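Long-range contacts in Endonuclease/exonuclease/phosphatase (Beutenbergia cavernae DSM 12333, PDB 4RUW), which is of unsettled function but belongs to the endonuclease/exonuclease/phosphatase family, with a DNase I-like fold followed by an Ig-like domain: residues Q216-L221 with Q255-E260; L236-T241 with S249-M254. One frame throughout, in Å; residues are numbered along the deposited sequence.

In the fold
Strand 192-200 leads into helix 207-222, whose C-terminal half supplies the first side of contact 1; strand 230-233 then runs beside strand 192-200 and parallel to it, a beta-alpha-beta crossover. The chain leaves that strand through residues 236-241, makes a short loop and enters helix 251-260, and contact 2 closes this loop on the first turn of the helix. Contact 1 closes the wider loop when the second half of helix 251-260 meets helix 207-222, so contact 2 is nested inside it. Leu-217 CD2 lies 3.5 Å from Met-254 CB, which joins the two contacts. Together they tie both helices and the intervening loop over one six-stranded sheet of the DNase I-like fold.

Contact 1: residues Q216-L221 with Q255-E260; sequences QLRIVL and QSWIAE
Two helices that pack on one sheet of the DNase I-like fold, 207-222 and 251-260, meet here through Leu-217, Arg-218 and Leu-221 on one side and Trp-257 and Ile-258 on the other. The axes of the two segments are nearly parallel, 6° apart, with a closest approach of 10.7 Å, so long side chains must bridge the gap. Trp-257 does most of this. The guanidinium of Arg-218 lies flat over one face of its indole, the planes 10° apart, and CZ stands 3.6 Å from the centroid of the six-membered ring, a cation-pi stack. A bend at chi2 (-74°) folds the arginine over the ring, where CD also makes a CH-pi contact at 4.0 Å from the same centroid. Deeper in, Leu-221 CD1 touches Trp-257 CB at 3.8 Å and Ile-258 CG1 at 4.1 Å. Leu-217 adds CD2, 4.1 Å from Ile-258 CG1, the two side chains crossing at about a right angle. Ile-258 also packs on Phe-299 of strand 296-300, which carries the apolar layer down to the sheet. Arg-218 is modelled in two conformers, so the stack holds for one of them and is probably not permanent. The chemistry is therefore graded: aliphatic branches fill the buried side by dispersion, while on the solvent side a flat cation, in that conformer, covers the indole face and probably gains from its pi density.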
loop_
_atom_site.group_PDB
_atom_site.type_symbol
_atom_site.label_atom_id
_atom_site.label_comp_id
_atom_site.label_asym_id
_atom_site.label_seq_id
_atom_site.Cartn_x
_atom_site.Cartn_y
_atom_site.Cartn_z
ATOM N N GLN A 216 -13.993 -5.508 -0.678
ATOM C CA GLN A 216 -12.983 -5.436 -1.726
ATOM C C GLN A 216 -11.627 -5.838 -1.176
ATOM O O GLN A 216 -10.905 -6.630 -1.785
ATOM C CB GLN A 216 -12.922 -4.017 -2.290
ATOM C CG GLN A 216 -14.194 -3.596 -2.987
ATOM C CD GLN A 216 -14.246 -2.115 -3.318
ATOM O OE1 GLN A 216 -13.379 -1.322 -2.927
ATOM N NE2 GLN A 216 -15.275 -1.733 -4.062
ATOM N N LEU A 217 -11.269 -5.279 -0.028
ATOM C CA LEU A 217 -9.975 -5.575 0.559
ATOM C C LEU A 217 -9.818 -7.057 0.915
ATOM O O LEU A 217 -8.740 -7.624 0.746
ATOM C CB LEU A 217 -9.705 -4.681 1.764
ATOM C CG LEU A 217 -8.333 -4.845 2.422
ATOM C CD1 LEU A 217 -7.187 -4.497 1.468
ATOM C CD2 LEU A 217 -8.267 -4.008 3.674
ATOM N N ARG A 218 -10.878 -7.675 1.436
ATOM C CA ARG A 218 -10.856 -9.113 1.718
ATOM C C ARG A 218 -10.429 -9.884 0.488
ATOM O O ARG A 218 -9.578 -10.767 0.553
ATOM C CB ARG A 218 -12.234 -9.606 2.131
ATOM C CG ARG A 218 -12.638 -9.202 3.514
ATOM C CD ARG A 218 -11.917 -9.991 4.599
ATOM N NE ARG A 218 -12.776 -10.117 5.778
ATOM C CZ ARG A 218 -12.329 -10.360 7.008
ATOM N NH1 ARG A 218 -13.174 -10.433 8.034
ATOM N NH2 ARG A 218 -11.028 -10.513 7.227
ATOM N N ILE A 219 -11.052 -9.564 -0.637
ATOM C CA ILE A 219 -10.774 -10.281 -1.879
ATOM C C ILE A 219 -9.330 -10.024 -2.322
ATOM O O ILE A 219 -8.606 -10.951 -2.685
ATOM C CB ILE A 219 -11.764 -9.888 -2.975
ATOM C CG1 ILE A 219 -13.152 -10.409 -2.611
ATOM C CG2 ILE A 219 -11.333 -10.446 -4.325
ATOM C CD1 ILE A 219 -14.265 -9.747 -3.357
ATOM N N VAL A 220 -8.898 -8.772 -2.257
ATOM C CA VAL A 220 -7.524 -8.444 -2.616
ATOM C C VAL A 220 -6.535 -9.249 -1.770
ATOM O O VAL A 220 -5.620 -9.895 -2.296
ATOM C CB VAL A 220 -7.263 -6.943 -2.450
ATOM C CG1 VAL A 220 -5.783 -6.633 -2.548
ATOM C CG2 VAL A 220 -8.052 -6.167 -3.490
ATOM N N LEU A 221 -6.732 -9.245 -0.457
ATOM C CA LEU A 221 -5.793 -9.922 0.430
ATOM C C LEU A 221 -5.766 -11.427 0.203
ATOM O O LEU A 221 -4.723 -12.063 0.310
ATOM C CB LEU A 221 -6.099 -9.599 1.890
ATOM C CG LEU A 221 -5.848 -8.147 2.305
ATOM C CD1 LEU A 221 -6.301 -7.926 3.743
ATOM C CD2 LEU A 221 -4.378 -7.786 2.139
ATOM N N GLN A 255 -6.573 -2.266 8.376
ATOM C CA GLN A 255 -5.121 -2.344 8.505
ATOM C C GLN A 255 -4.685 -3.580 9.295
ATOM O O GLN A 255 -3.644 -4.169 9.000
ATOM C CB GLN A 255 -4.551 -1.057 9.105
ATOM C CG GLN A 255 -4.801 0.172 8.238
ATOM C CD GLN A 255 -3.840 0.301 7.065
ATOM O OE1 GLN A 255 -2.763 -0.301 7.052
ATOM N NE2 GLN A 255 -4.213 1.125 6.084
ATOM N N SER A 256 -5.476 -3.993 10.284
ATOM C CA SER A 256 -5.149 -5.203 11.025
ATOM C C SER A 256 -5.187 -6.421 10.100
ATOM O O SER A 256 -4.352 -7.306 10.221
ATOM C CB SER A 256 -6.064 -5.395 12.243
ATOM O OG SER A 256 -7.359 -5.875 11.904
ATOM N N TRP A 257 -6.129 -6.454 9.163
ATOM C CA TRP A 257 -6.207 -7.566 8.215
ATOM C C TRP A 257 -4.972 -7.618 7.329
ATOM O O TRP A 257 -4.439 -8.685 7.033
ATOM C CB TRP A 257 -7.421 -7.429 7.305
ATOM C CG TRP A 257 -8.750 -7.499 7.964
ATOM C CD1 TRP A 257 -9.032 -7.900 9.235
ATOM C CD2 TRP A 257 -9.997 -7.136 7.368
ATOM N NE1 TRP A 257 -10.391 -7.818 9.462
ATOM C CE2 TRP A 257 -11.002 -7.353 8.329
ATOM C CE3 TRP A 257 -10.363 -6.667 6.103
ATOM C CZ2 TRP A 257 -12.348 -7.107 8.065
ATOM C CZ3 TRP A 257 -11.701 -6.427 5.843
ATOM C CH2 TRP A 257 -12.675 -6.640 6.820
ATOM N N ILE A 258 -4.523 -6.456 6.875
ATOM C CA ILE A 258 -3.354 -6.401 6.003
ATOM C C ILE A 258 -2.117 -6.900 6.759
ATOM O O ILE A 258 -1.334 -7.708 6.245
ATOM C CB ILE A 258 -3.121 -4.973 5.456
ATOM C CG1 ILE A 258 -4.330 -4.500 4.639
ATOM C CG2 ILE A 258 -1.872 -4.933 4.613
ATOM C CD1 ILE A 258 -4.302 -3.010 4.294
ATOM N N ALA A 259 -1.952 -6.429 7.991
ATOM C CA ALA A 259 -0.813 -6.838 8.797
ATOM C C ALA A 259 -0.854 -8.341 9.090
ATOM O O ALA A 259 0.178 -9.009 9.042
ATOM C CB ALA A 259 -0.766 -6.035 10.086
ATOM N N GLU A 260 -2.114 -8.938 9.420
ATOM C CA GLU A 260 -2.297 -10.374 9.685
ATOM C C GLU A 260 -1.853 -11.215 8.513
ATOM O O GLU A 260 -1.427 -12.356 8.675
ATOM C CB GLU A 260 -3.777 -10.717 9.918
ATOM C CG GLU A 260 -4.446 -10.172 11.157
ATOM C CD GLU A 260 -5.925 -10.540 11.201
ATOM O OE1 GLU A 260 -6.455 -11.045 10.193
ATOM O OE2 GLU A 260 -6.561 -10.347 12.257
#

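Contact 2: residues L236-T241 with S249-M254; sequences LNIWTT and SQNNLM
Asn-251, in the first turn of helix 251-260, reaches into the loop 236-241 and meets it with every atom of its side chain. CB lies 3.3 Å from Trp-239 O, and CG is close to the same oxygen. With CG anti to its own carbonyl carbon (chi1 -63°), the amide is carried in between Ile-238 and Thr-241. OD1 rests against the aliphatic side of Ile-238, 3.4 Å from its CB. ND2 gives one hydrogen to Thr-241 O at 3.0 Å; the N-H...O angle of 167° is nearly straight, and the acceptor lies in the amide plane, although the donor stands 52° out of the plane of the carbonyl it meets. Asn-251 ND2 also donates to a water oxygen 2.9 Å away. That water accepts from Trp-239 N at 3.1 Å, linking amide and loop backbone a second time. Beyond Asn-251, the selenomethionine Met-254 sets its CE 3.7 Å from Ile-238 CG2, and its side chain also packs on Leu-217 of helix 207-222. At the other end Asn-252 lies alongside Thr-241 with OD1 3.3 Å from Thr-241 CA; that oxygen accepts from Asp-242 N. The Thr-241 hydroxyl bonds to Gln-371 and Thr-240 O to Asn-368, both in the Ig-like region, so this loop of the DNase I-like fold lies where the two parts meet. With both N-H donors of ND2 engaged, the amide's rotation is probably fixed; Asn-251 supplies the direct polar link between loop and helix start, with Met-254 and Asn-252 packing beside it.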
loop_
_atom_site.group_PDB
_atom_site.type_symbol
_atom_site.label_atom_id
_atom_site.label_comp_id
_atom_site.label_asym_id
_atom_site.label_seq_id
_atom_site.Cartn_x
_atom_site.Cartn_y
_atom_site.Cartn_z
ATOM N N LEU A 236 -5.626 2.808 -2.043
ATOM C CA LEU A 236 -6.552 2.017 -1.250
ATOM C C LEU A 236 -7.671 2.864 -0.659
ATOM O O LEU A 236 -8.648 2.325 -0.141
ATOM C CB LEU A 236 -5.822 1.247 -0.152
ATOM C CG LEU A 236 -4.720 0.306 -0.647
ATOM C CD1 LEU A 236 -4.140 -0.476 0.513
ATOM C CD2 LEU A 236 -5.222 -0.628 -1.753
ATOM N N ASN A 237 -7.522 4.190 -0.731
ATOM C CA ASN A 237 -8.588 5.097 -0.301
ATOM C C ASN A 237 -8.944 4.973 1.178
ATOM O O ASN A 237 -10.055 5.319 1.590
ATOM C CB ASN A 237 -9.843 4.925 -1.170
ATOM C CG ASN A 237 -9.949 5.971 -2.254
ATOM O OD1 ASN A 237 -9.665 7.149 -2.024
ATOM N ND2 ASN A 237 -10.371 5.554 -3.444
ATOM N N ILE A 238 -7.999 4.471 1.970
ATOM C CA ILE A 238 -8.172 4.380 3.412
ATOM C C ILE A 238 -6.969 4.995 4.097
ATOM O O ILE A 238 -5.843 4.851 3.619
ATOM C CB ILE A 238 -8.365 2.905 3.889
ATOM C CG1 ILE A 238 -7.146 2.035 3.548
ATOM C CG2 ILE A 238 -9.644 2.333 3.310
ATOM C CD1 ILE A 238 -7.233 0.621 4.124
ATOM N N TRP A 239 -7.206 5.695 5.201
ATOM C CA TRP A 239 -6.125 6.043 6.109
ATOM C C TRP A 239 -5.699 4.781 6.857
ATOM O O TRP A 239 -6.351 3.739 6.767
ATOM C CB TRP A 239 -6.588 7.029 7.162
ATOM C CG TRP A 239 -7.081 8.364 6.713
ATOM C CD1 TRP A 239 -7.276 8.821 5.436
ATOM C CD2 TRP A 239 -7.428 9.436 7.588
ATOM N NE1 TRP A 239 -7.735 10.129 5.476
ATOM C CE2 TRP A 239 -7.835 10.520 6.789
ATOM C CE3 TRP A 239 -7.441 9.574 8.981
ATOM C CZ2 TRP A 239 -8.252 11.732 7.337
ATOM C CZ3 TRP A 239 -7.850 10.765 9.524
ATOM C CH2 TRP A 239 -8.256 11.833 8.706
ATOM N N THR A 240 -4.632 4.879 7.642
ATOM C CA THR A 240 -4.256 3.761 8.494
ATOM C C THR A 240 -5.098 3.680 9.768
ATOM O O THR A 240 -5.165 2.614 10.389
ATOM C CB THR A 240 -2.773 3.788 8.883
ATOM O OG1 THR A 240 -2.491 5.024 9.542
ATOM C CG2 THR A 240 -1.889 3.645 7.655
ATOM N N THR A 241 -5.740 4.785 10.150
ATOM C CA THR A 241 -6.544 4.815 11.369
ATOM C C THR A 241 -7.924 5.397 11.074
ATOM O O THR A 241 -8.112 6.121 10.090
ATOM C CB THR A 241 -5.888 5.651 12.487
ATOM O OG1 THR A 241 -5.631 6.981 12.014
ATOM C CG2 THR A 241 -4.603 5.003 12.975
ATOM N N SER A 249 -16.144 4.750 9.955
ATOM C CA SER A 249 -14.812 4.454 9.449
ATOM C C SER A 249 -14.276 3.174 10.078
ATOM O O SER A 249 -14.412 2.966 11.283
ATOM C CB SER A 249 -13.876 5.625 9.736
ATOM O OG SER A 249 -12.591 5.384 9.197
ATOM N N GLN A 250 -13.677 2.311 9.261
ATOM C CA GLN A 250 -13.154 1.042 9.766
ATOM C C GLN A 250 -11.733 0.780 9.276
ATOM O O GLN A 250 -11.363 -0.340 8.919
ATOM C CB GLN A 250 -14.110 -0.100 9.433
ATOM C CG GLN A 250 -15.436 0.059 10.169
ATOM C CD GLN A 250 -16.443 -0.985 9.810
ATOM O OE1 GLN A 250 -16.323 -2.132 10.223
ATOM N NE2 GLN A 250 -17.457 -0.597 9.040
ATOM N N ASN A 251 -10.930 1.837 9.298
ATOM C CA ASN A 251 -9.547 1.755 8.871
ATOM C C ASN A 251 -8.662 0.917 9.779
ATOM O O ASN A 251 -7.848 0.139 9.293
ATOM C CB ASN A 251 -8.976 3.155 8.701
ATOM C CG ASN A 251 -9.686 3.930 7.614
ATOM O OD1 ASN A 251 -10.244 3.349 6.685
ATOM N ND2 ASN A 251 -9.657 5.251 7.719
ATOM N N ASN A 252 -8.791 1.069 11.096
ATOM C CA ASN A 252 -7.981 0.231 11.987
ATOM C C ASN A 252 -8.226 -1.253 11.730
ATOM O O ASN A 252 -7.289 -2.051 11.686
ATOM C CB ASN A 252 -8.228 0.555 13.460
ATOM C CG ASN A 252 -7.525 1.819 13.898
ATOM O OD1 ASN A 252 -7.980 2.922 13.604
ATOM N ND2 ASN A 252 -6.395 1.670 14.585
ATOM N N LEU A 253 -9.487 -1.623 11.551
ATOM C CA LEU A 253 -9.839 -2.998 11.256
ATOM C C LEU A 253 -9.172 -3.469 9.955
ATOM O O LEU A 253 -8.505 -4.502 9.919
ATOM C CB LEU A 253 -11.359 -3.131 11.171
ATOM C CG LEU A 253 -11.899 -4.524 10.858
ATOM C CD1 LEU A 253 -11.536 -5.518 11.955
ATOM C CD2 LEU A 253 -13.406 -4.459 10.652
HETATM N N MSE A 254 -9.318 -2.696 8.886
HETATM C CA MSE A 254 -8.738 -3.089 7.613
HETATM C C MSE A 254 -7.218 -3.204 7.687
HETATM O O MSE A 254 -6.630 -4.131 7.124
HETATM C CB MSE A 254 -9.180 -2.124 6.508
HETATM C CG MSE A 254 -10.614 -2.386 6.038
HETATM SE SE MSE A 254 -11.177 -1.357 4.483
HETATM C CE MSE A 254 -11.906 0.203 5.409
HETATM O O HOH W 1 -10.219 6.591 5.206
#